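Local coordinates for putative cell surface protein, similar to internalin proteins (Listeria monocytogenes EGD-e, PDB 5KZS), which binds the host protein afadin and facilitates crossing of the basement membrane, as an internalin-like leucine-rich-repeat surface protein of the pathogen, at residues L222-L227 with T327-V332; P263-L268 with V318-A323; L280-Y283 with V289-V292. All coordinates share one frame; numbering follows the deposited sequence.

Interaction 1: L222-L227 with T327-V332; sequences LDYNHL and TQEGCV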
loop_
_atom_site.group_PDB
_atom_site.type_symbol
_atom_site.label_atom_id
_atom_site.label_comp_id
_atom_site.label_asym_id
_atom_site.label_seq_id
_atom_site.Cartn_x
_atom_site.Cartn_y
_atom_site.Cartn_z
ATOM N N LEU A 222 10.067 -2.124 2.664
ATOM C CA LEU A 222 10.316 -0.722 2.974
ATOM C C LEU A 222 10.967 0.075 1.848
ATOM O O LEU A 222 11.374 1.210 2.070
ATOM C CB LEU A 222 11.170 -0.636 4.232
ATOM C CG LEU A 222 10.593 -1.336 5.464
ATOM C CD1 LEU A 222 11.524 -1.166 6.648
ATOM C CD2 LEU A 222 9.218 -0.795 5.814
ATOM N N ASP A 223 11.037 -0.496 0.642
ATOM C CA ASP A 223 11.627 0.163 -0.531
ATOM C C ASP A 223 11.077 1.581 -0.728
ATOM O O ASP A 223 9.940 1.831 -0.446
ATOM C CB ASP A 223 11.351 -0.685 -1.787
ATOM C CG ASP A 223 12.420 -0.534 -2.881
ATOM O OD1 ASP A 223 13.628 -0.444 -2.554
ATOM O OD2 ASP A 223 12.054 -0.541 -4.084
ATOM N N TYR A 224 11.906 2.510 -1.184
ATOM C CA TYR A 224 11.502 3.902 -1.439
ATOM C C TYR A 224 10.860 4.630 -0.247
ATOM O O TYR A 224 9.783 5.219 -0.351
ATOM C CB TYR A 224 10.597 3.963 -2.665
ATOM C CG TYR A 224 11.301 3.766 -3.975
ATOM C CD1 TYR A 224 12.104 4.775 -4.500
ATOM C CD2 TYR A 224 11.134 2.595 -4.717
ATOM C CE1 TYR A 224 12.741 4.624 -5.719
ATOM C CE2 TYR A 224 11.764 2.432 -5.946
ATOM C CZ TYR A 224 12.569 3.450 -6.442
ATOM O OH TYR A 224 13.216 3.318 -7.650
ATOM N N ASN A 225 11.534 4.559 0.890
ATOM C CA ASN A 225 11.207 5.329 2.091
ATOM C C ASN A 225 12.476 6.120 2.508
ATOM O O ASN A 225 13.484 6.125 1.775
ATOM C CB ASN A 225 10.715 4.371 3.187
ATOM C CG ASN A 225 9.236 4.015 3.036
ATOM O OD1 ASN A 225 8.360 4.823 3.345
ATOM N ND2 ASN A 225 8.956 2.801 2.568
ATOM N N HIS A 226 12.443 6.785 3.662
ATOM C CA HIS A 226 13.540 7.662 4.052
ATOM C C HIS A 226 14.129 7.337 5.422
ATOM O O HIS A 226 14.434 8.244 6.197
ATOM C CB HIS A 226 13.052 9.116 4.003
ATOM C CG HIS A 226 12.244 9.444 2.783
ATOM N ND1 HIS A 226 12.813 9.766 1.569
ATOM C CD2 HIS A 226 10.908 9.501 2.595
ATOM C CE1 HIS A 226 11.861 10.001 0.685
ATOM N NE2 HIS A 226 10.696 9.847 1.283
ATOM N N LEU A 227 14.322 6.051 5.709
ATOM C CA LEU A 227 14.818 5.634 7.028
ATOM C C LEU A 227 16.344 5.743 7.156
ATOM O O LEU A 227 17.075 5.401 6.227
ATOM C CB LEU A 227 14.408 4.199 7.332
ATOM C CG LEU A 227 12.919 3.892 7.317
ATOM C CD1 LEU A 227 12.704 2.434 7.690
ATOM C CD2 LEU A 227 12.155 4.802 8.266
ATOM N N THR A 327 18.493 -1.769 -9.569
ATOM C CA THR A 327 18.132 -0.949 -8.402
ATOM C C THR A 327 17.220 0.204 -8.846
ATOM O O THR A 327 15.993 0.111 -8.636
ATOM C CB THR A 327 19.352 -0.451 -7.599
ATOM O OG1 THR A 327 20.258 0.244 -8.463
ATOM C CG2 THR A 327 20.069 -1.628 -6.913
ATOM N N GLN A 328 17.800 1.234 -9.484
ATOM C CA GLN A 328 17.058 2.371 -10.107
ATOM C C GLN A 328 17.289 3.706 -9.374
ATOM O O GLN A 328 17.432 4.745 -10.014
ATOM C CB GLN A 328 15.542 2.075 -10.300
ATOM C CG GLN A 328 14.803 2.956 -11.313
ATOM C CD GLN A 328 13.672 2.251 -12.102
ATOM O OE1 GLN A 328 13.009 2.885 -12.923
ATOM N NE2 GLN A 328 13.465 0.951 -11.875
ATOM N N GLU A 329 17.305 3.676 -8.042
ATOM C CA GLU A 329 17.707 4.840 -7.212
ATOM C C GLU A 329 18.964 4.567 -6.383
ATOM O O GLU A 329 19.778 5.472 -6.184
ATOM C CB GLU A 329 16.575 5.266 -6.255
ATOM C CG GLU A 329 16.719 6.681 -5.694
ATOM C CD GLU A 329 15.871 6.969 -4.452
ATOM O OE1 GLU A 329 15.510 6.037 -3.686
ATOM O OE2 GLU A 329 15.577 8.165 -4.227
ATOM N N GLY A 330 19.103 3.338 -5.878
ATOM C CA GLY A 330 20.128 3.012 -4.900
ATOM C C GLY A 330 19.709 3.617 -3.579
ATOM O O GLY A 330 18.547 4.017 -3.430
ATOM N N CYS A 331 20.637 3.691 -2.626
ATOM C CA CYS A 331 20.398 4.351 -1.338
ATOM C C CYS A 331 21.177 5.664 -1.328
ATOM O O CYS A 331 22.317 5.675 -1.728
ATOM C CB CYS A 331 20.834 3.441 -0.189
ATOM S SG CYS A 331 19.864 1.910 -0.060
ATOM N N VAL A 332 20.555 6.766 -0.926
ATOM C CA VAL A 332 21.215 8.080 -0.910
ATOM C C VAL A 332 20.937 8.795 0.419
ATOM O O VAL A 332 19.833 8.728 0.943
ATOM C CB VAL A 332 20.709 9.023 -2.032
ATOM C CG1 VAL A 332 21.840 9.895 -2.553
ATOM C CG2 VAL A 332 20.055 8.253 -3.158
#
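Two torsions bring Y224 and E329 together. The tyrosine CG lies beside the backbone N and anti to the carbonyl carbon (chi1 -73°), which carries the ring out over the loop 327-330; E329 starts opposite its own backbone N (chi1 -162°) and runs on extended beyond CG, bringing its carboxylate obliquely against the CD1-CE1 side of the ring. OE1 of E329 stands 3.7 Å from both CD1 and CE1 of Y224, with the carboxylate and ring planes 30° apart. Higher up the glutamate chain, CB of E329 lies 3.9 Å from CE1 of Y224. At the phenol end, the hydroxyl OH of Y224 rests 3.7 Å from CB of Q328, a contact with aliphatic carbon. The loop 222-227 that presents the tyrosine is bridged by N225, whose ND2 donates to L222 O at 2.9 Å from above the carbonyl plane, while the same amide also bonds L199 O and L204 N in the neighbouring coil. N225 occupies the asparagine position of the LxLxxNxL leucine-rich-repeat motif. The contact thus lies where the last repeats pass into the C-terminal beta domain. Its direct chemistry is mild, van der Waals packing without direct polar bonds between the two segments; they are tied together more firmly through N242, whose OD1 accepts from both E329 N and G330 N and whose backbone is bonded to that of Y224.

Interaction 2: P263-L268 with V318-A323; sequences PIYFQL and VQFNDA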
loop_
_atom_site.group_PDB
_atom_site.type_symbol
_atom_site.label_atom_id
_atom_site.label_comp_id
_atom_site.label_asym_id
_atom_site.label_seq_id
_atom_site.Cartn_x
_atom_site.Cartn_y
_atom_site.Cartn_z
ATOM N N PRO A 263 23.008 3.678 10.571
ATOM C CA PRO A 263 22.796 2.263 10.923
ATOM C C PRO A 263 22.186 1.391 9.820
ATOM O O PRO A 263 22.439 0.182 9.787
ATOM C CB PRO A 263 21.844 2.339 12.121
ATOM C CG PRO A 263 22.102 3.682 12.737
ATOM C CD PRO A 263 22.440 4.591 11.590
ATOM N N ILE A 264 21.376 1.996 8.946
ATOM C CA ILE A 264 20.730 1.283 7.828
ATOM C C ILE A 264 21.736 0.522 6.956
ATOM O O ILE A 264 21.483 -0.631 6.599
ATOM C CB ILE A 264 19.808 2.213 6.973
ATOM C CG1 ILE A 264 18.968 1.387 5.994
ATOM C CG2 ILE A 264 20.581 3.298 6.230
ATOM C CD1 ILE A 264 17.858 2.169 5.320
ATOM N N TYR A 265 22.882 1.140 6.660
ATOM C CA TYR A 265 23.913 0.476 5.867
ATOM C C TYR A 265 24.317 -0.872 6.476
ATOM O O TYR A 265 24.317 -1.907 5.784
ATOM C CB TYR A 265 25.151 1.363 5.675
ATOM C CG TYR A 265 26.271 0.646 4.933
ATOM C CD1 TYR A 265 26.314 0.618 3.537
ATOM C CD2 TYR A 265 27.265 -0.044 5.631
ATOM C CE1 TYR A 265 27.326 -0.062 2.859
ATOM C CE2 TYR A 265 28.278 -0.728 4.967
ATOM C CZ TYR A 265 28.312 -0.734 3.583
ATOM O OH TYR A 265 29.322 -1.419 2.946
ATOM N N PHE A 266 24.634 -0.856 7.765
ATOM C CA PHE A 266 25.250 -2.017 8.432
ATOM C C PHE A 266 24.199 -3.030 8.809
ATOM O O PHE A 266 24.484 -4.225 8.931
ATOM C CB PHE A 266 26.032 -1.588 9.667
ATOM C CG PHE A 266 27.147 -0.635 9.362
ATOM C CD1 PHE A 266 26.908 0.736 9.276
ATOM C CD2 PHE A 266 28.428 -1.106 9.126
ATOM C CE1 PHE A 266 27.929 1.619 8.979
ATOM C CE2 PHE A 266 29.455 -0.225 8.827
ATOM C CZ PHE A 266 29.208 1.140 8.761
ATOM N N GLN A 267 22.987 -2.533 9.022
ATOM C CA GLN A 267 21.831 -3.381 9.186
ATOM C C GLN A 267 21.557 -4.168 7.899
ATOM O O GLN A 267 21.415 -5.399 7.935
ATOM C CB GLN A 267 20.631 -2.536 9.605
ATOM C CG GLN A 267 20.717 -2.114 11.055
ATOM C CD GLN A 267 19.613 -1.158 11.459
ATOM O OE1 GLN A 267 19.474 -0.064 10.905
ATOM N NE2 GLN A 267 18.822 -1.562 12.443
ATOM N N LEU A 268 21.514 -3.463 6.768
ATOM C CA LEU A 268 21.314 -4.117 5.458
ATOM C C LEU A 268 22.439 -5.089 5.149
ATOM O O LEU A 268 22.191 -6.201 4.680
ATOM C CB LEU A 268 21.216 -3.087 4.330
ATOM C CG LEU A 268 19.928 -2.264 4.294
ATOM C CD1 LEU A 268 20.004 -1.207 3.194
ATOM C CD2 LEU A 268 18.703 -3.156 4.136
ATOM N N VAL A 318 26.238 10.503 0.518
ATOM C CA VAL A 318 26.750 9.153 0.493
ATOM C C VAL A 318 25.789 8.410 -0.446
ATOM O O VAL A 318 24.616 8.743 -0.503
ATOM C CB VAL A 318 26.788 8.593 1.943
ATOM C CG1 VAL A 318 26.405 7.117 2.033
ATOM C CG2 VAL A 318 28.154 8.841 2.561
ATOM N N GLN A 319 26.311 7.448 -1.204
ATOM C CA GLN A 319 25.518 6.576 -2.072
ATOM C C GLN A 319 25.974 5.139 -1.897
ATOM O O GLN A 319 27.166 4.872 -1.836
ATOM C CB GLN A 319 25.705 6.956 -3.530
ATOM C CG GLN A 319 24.796 8.059 -4.008
ATOM C CD GLN A 319 25.099 8.477 -5.439
ATOM O OE1 GLN A 319 25.259 7.632 -6.326
ATOM N NE2 GLN A 319 25.188 9.785 -5.669
ATOM N N PHE A 320 25.033 4.212 -1.830
ATOM C CA PHE A 320 25.378 2.801 -1.783
ATOM C C PHE A 320 24.255 1.936 -2.350
ATOM O O PHE A 320 23.216 2.447 -2.787
ATOM C CB PHE A 320 25.791 2.372 -0.367
ATOM C CG PHE A 320 24.677 2.413 0.645
ATOM C CD1 PHE A 320 23.875 1.294 0.865
ATOM C CD2 PHE A 320 24.458 3.560 1.418
ATOM C CE1 PHE A 320 22.860 1.322 1.811
ATOM C CE2 PHE A 320 23.448 3.589 2.366
ATOM C CZ PHE A 320 22.646 2.468 2.561
ATOM N N ASN A 321 24.501 0.627 -2.383
ATOM C CA ASN A 321 23.625 -0.322 -3.025
ATOM C C ASN A 321 23.364 0.038 -4.492
ATOM O O ASN A 321 22.313 -0.275 -5.016
ATOM C CB ASN A 321 22.322 -0.441 -2.232
ATOM C CG ASN A 321 21.879 -1.875 -2.061
ATOM O OD1 ASN A 321 22.692 -2.756 -1.800
ATOM N ND2 ASN A 321 20.589 -2.116 -2.190
ATOM N N ASP A 322 24.331 0.666 -5.159
ATOM C CA ASP A 322 24.192 1.010 -6.573
ATOM C C ASP A 322 24.437 -0.225 -7.447
ATOM O O ASP A 322 25.490 -0.863 -7.362
ATOM C CB ASP A 322 25.148 2.148 -6.961
ATOM C CG ASP A 322 24.843 3.434 -6.218
ATOM O OD1 ASP A 322 23.653 3.794 -6.140
ATOM O OD2 ASP A 322 25.783 4.078 -5.703
ATOM N N ALA A 323 23.428 -0.571 -8.246
ATOM C CA ALA A 323 23.513 -1.642 -9.244
ATOM C C ALA A 323 22.609 -1.278 -10.430
ATOM O O ALA A 323 21.703 -2.036 -10.788
ATOM C CB ALA A 323 23.112 -2.978 -8.627
#
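Y265 and F320 form an edge-to-face aromatic pair where helix 263-270 packs on strand 312-320 of the C-terminal beta domain, probably the immunoglobulin-like domain that follows the repeats in other internalins. The ring centroids are 5.1 Å apart and the planes meet at 85°. The tyrosine is swung away from its backbone N (chi1 176°), which lays the ring across the gap to F320 and brings CD1 over one face of F320, offset toward the rim, 3.7 Å from F320 CD1. F320 takes the crowded position between its backbone N and carbonyl carbon (chi1 67°), and this stands its ring up from the strand against the helix. Two aliphatic groups then close on the rim of the phenylalanine near its plane: L268 CD1 is 4.1 Å from F320 CE1, and I264 CG2 is 4.3 Å from F320 CZ. All four side chains are buried. The one polar atom among them, the Y265 hydroxyl, is hydrogen-bonded to P277 O, which anchors the far end of the ring and would limit its movement. V279 and Y333 from the flanking strands also touch F320. On its other edge, the tyrosine directs CD2 at the centre of the F266 ring, 3.6 Å above that plane.

Interaction 3: L280-Y283 with V289-V292; sequences LGSY and VEVV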
loop_
_atom_site.group_PDB
_atom_site.type_symbol
_atom_site.label_atom_id
_atom_site.label_comp_id
_atom_site.label_asym_id
_atom_site.label_seq_id
_atom_site.Cartn_x
_atom_site.Cartn_y
_atom_site.Cartn_z
ATOM N N LEU A 280 30.095 5.368 -1.810
ATOM C CA LEU A 280 30.724 6.480 -2.513
ATOM C C LEU A 280 30.313 7.825 -1.899
ATOM O O LEU A 280 29.225 8.350 -2.155
ATOM C CB LEU A 280 30.311 6.445 -3.982
ATOM C CG LEU A 280 30.831 5.276 -4.824
ATOM C CD1 LEU A 280 30.008 5.141 -6.096
ATOM C CD2 LEU A 280 32.300 5.455 -5.166
ATOM N N GLY A 281 31.196 8.387 -1.093
ATOM C CA GLY A 281 31.015 9.740 -0.584
ATOM C C GLY A 281 31.469 10.780 -1.589
ATOM O O GLY A 281 32.537 10.632 -2.211
ATOM N N SER A 282 30.684 11.847 -1.731
ATOM C CA SER A 282 30.941 12.854 -2.754
ATOM C C SER A 282 30.203 14.132 -2.468
ATOM O O SER A 282 29.101 14.093 -1.951
ATOM C CB SER A 282 30.482 12.330 -4.118
ATOM O OG SER A 282 29.155 11.815 -4.040
ATOM N N TYR A 283 30.792 15.258 -2.837
ATOM C CA TYR A 283 30.111 16.542 -2.741
ATOM C C TYR A 283 29.827 17.101 -4.130
ATOM O O TYR A 283 30.472 16.720 -5.100
ATOM C CB TYR A 283 30.916 17.526 -1.882
ATOM C CG TYR A 283 32.177 18.079 -2.512
ATOM C CD1 TYR A 283 32.130 19.220 -3.325
ATOM C CD2 TYR A 283 33.421 17.486 -2.274
ATOM C CE1 TYR A 283 33.281 19.746 -3.899
ATOM C CE2 TYR A 283 34.578 18.005 -2.843
ATOM C CZ TYR A 283 34.503 19.135 -3.657
ATOM O OH TYR A 283 35.645 19.654 -4.231
ATOM N N VAL A 289 32.312 15.704 -7.071
ATOM C CA VAL A 289 33.688 15.373 -6.701
ATOM C C VAL A 289 33.693 14.262 -5.649
ATOM O O VAL A 289 33.139 14.416 -4.563
ATOM C CB VAL A 289 34.417 16.619 -6.140
ATOM C CG1 VAL A 289 35.818 16.273 -5.633
ATOM C CG2 VAL A 289 34.474 17.724 -7.191
ATOM N N GLU A 290 34.350 13.156 -5.982
ATOM C CA GLU A 290 34.441 12.003 -5.091
ATOM C C GLU A 290 35.494 12.266 -4.008
ATOM O O GLU A 290 36.337 13.157 -4.139
ATOM C CB GLU A 290 34.781 10.727 -5.890
ATOM C CG GLU A 290 33.941 9.501 -5.531
ATOM C CD GLU A 290 32.493 9.601 -5.992
ATOM O OE1 GLU A 290 32.238 10.089 -7.110
ATOM O OE2 GLU A 290 31.600 9.182 -5.233
ATOM N N VAL A 291 35.425 11.474 -2.943
ATOM C CA VAL A 291 36.278 11.632 -1.763
ATOM C C VAL A 291 36.432 10.253 -1.119
ATOM O O VAL A 291 35.496 9.466 -1.134
ATOM C CB VAL A 291 35.645 12.686 -0.812
ATOM C CG1 VAL A 291 35.765 12.315 0.666
ATOM C CG2 VAL A 291 36.211 14.079 -1.083
ATOM N N VAL A 292 37.600 9.965 -0.555
ATOM C CA VAL A 292 37.885 8.621 -0.031
ATOM C C VAL A 292 36.915 8.300 1.099
ATOM O O VAL A 292 36.573 9.179 1.896
ATOM C CB VAL A 292 39.357 8.475 0.436
ATOM C CG1 VAL A 292 39.583 7.155 1.182
ATOM C CG2 VAL A 292 40.299 8.574 -0.765
#
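Y283 and V289 pack closely at one end of this antiparallel pair, whereas the side lined by the exposed L280 and E290 is open to solvent. At the tight end two backbone bonds close a hydrogen-bonded pair: V289 N donates to Y283 O at 2.9 Å and nearly straight, and Y283 N returns a bond to V289 O at 3.0 Å. The same V289 oxygen is also met by CA of S282 at 3.2 Å, so V289 O takes one N-H bond and one CA-H...O contact from the facing strand. With chi1 at 73°, Y283 is folded back so that its ring lies next to V289 and both point the same way. One ring face rests on the valine in a CH-pi contact, V289 CB being 3.8 Å from the Y283 ring centroid and 24° off its normal. CG1 of V289 adds a close touch to Y283 CE2 at 3.5 Å. Y314 meets the tyrosine ring edge-to-face, tying this end of the hairpin to strand 312-320. Farther along, V291 N reaches G281 O only through a weak bond, bent to 131° at the hydrogen. S282 and E290 form the non-hydrogen-bonded pair on the other face of the sheet, and the exposed glutamate bends its chain until OE2 lies 3.3 Å from L280 CB. E290 OE2 also comes within 3.5 Å of G281 O without bonding to it, a mildly unfavourable approach at most. Closely bonded next to the short turn joining them and more weakly at G281, the two strands make a beta hairpin in what is probably the immunoglobulin-like domain, as in other internalins.

In the fold
All three interactions lie toward the C-terminal end of the chain and reach the same mixed sheet. Along the sequence they are nested: interaction 3 falls inside the loop closed by interaction 2, which falls inside that closed by interaction 1. Centres of interactions 1 and 2 are about 9 Å apart, those of 2 and 3 about 15 Å, and those of 1 and 3 about 19 Å. Adjacent strands connect them, 331-339 beside 312-320 and 312-320 beside 279-283, with C331 N 2.9 Å from F320 O and Q319 O 3.0 Å from L280 N. The series runs from the repeat junction, through the helix-covered core, to a hairpin farther out, consistent with repeats and beta domain forming one continuous body.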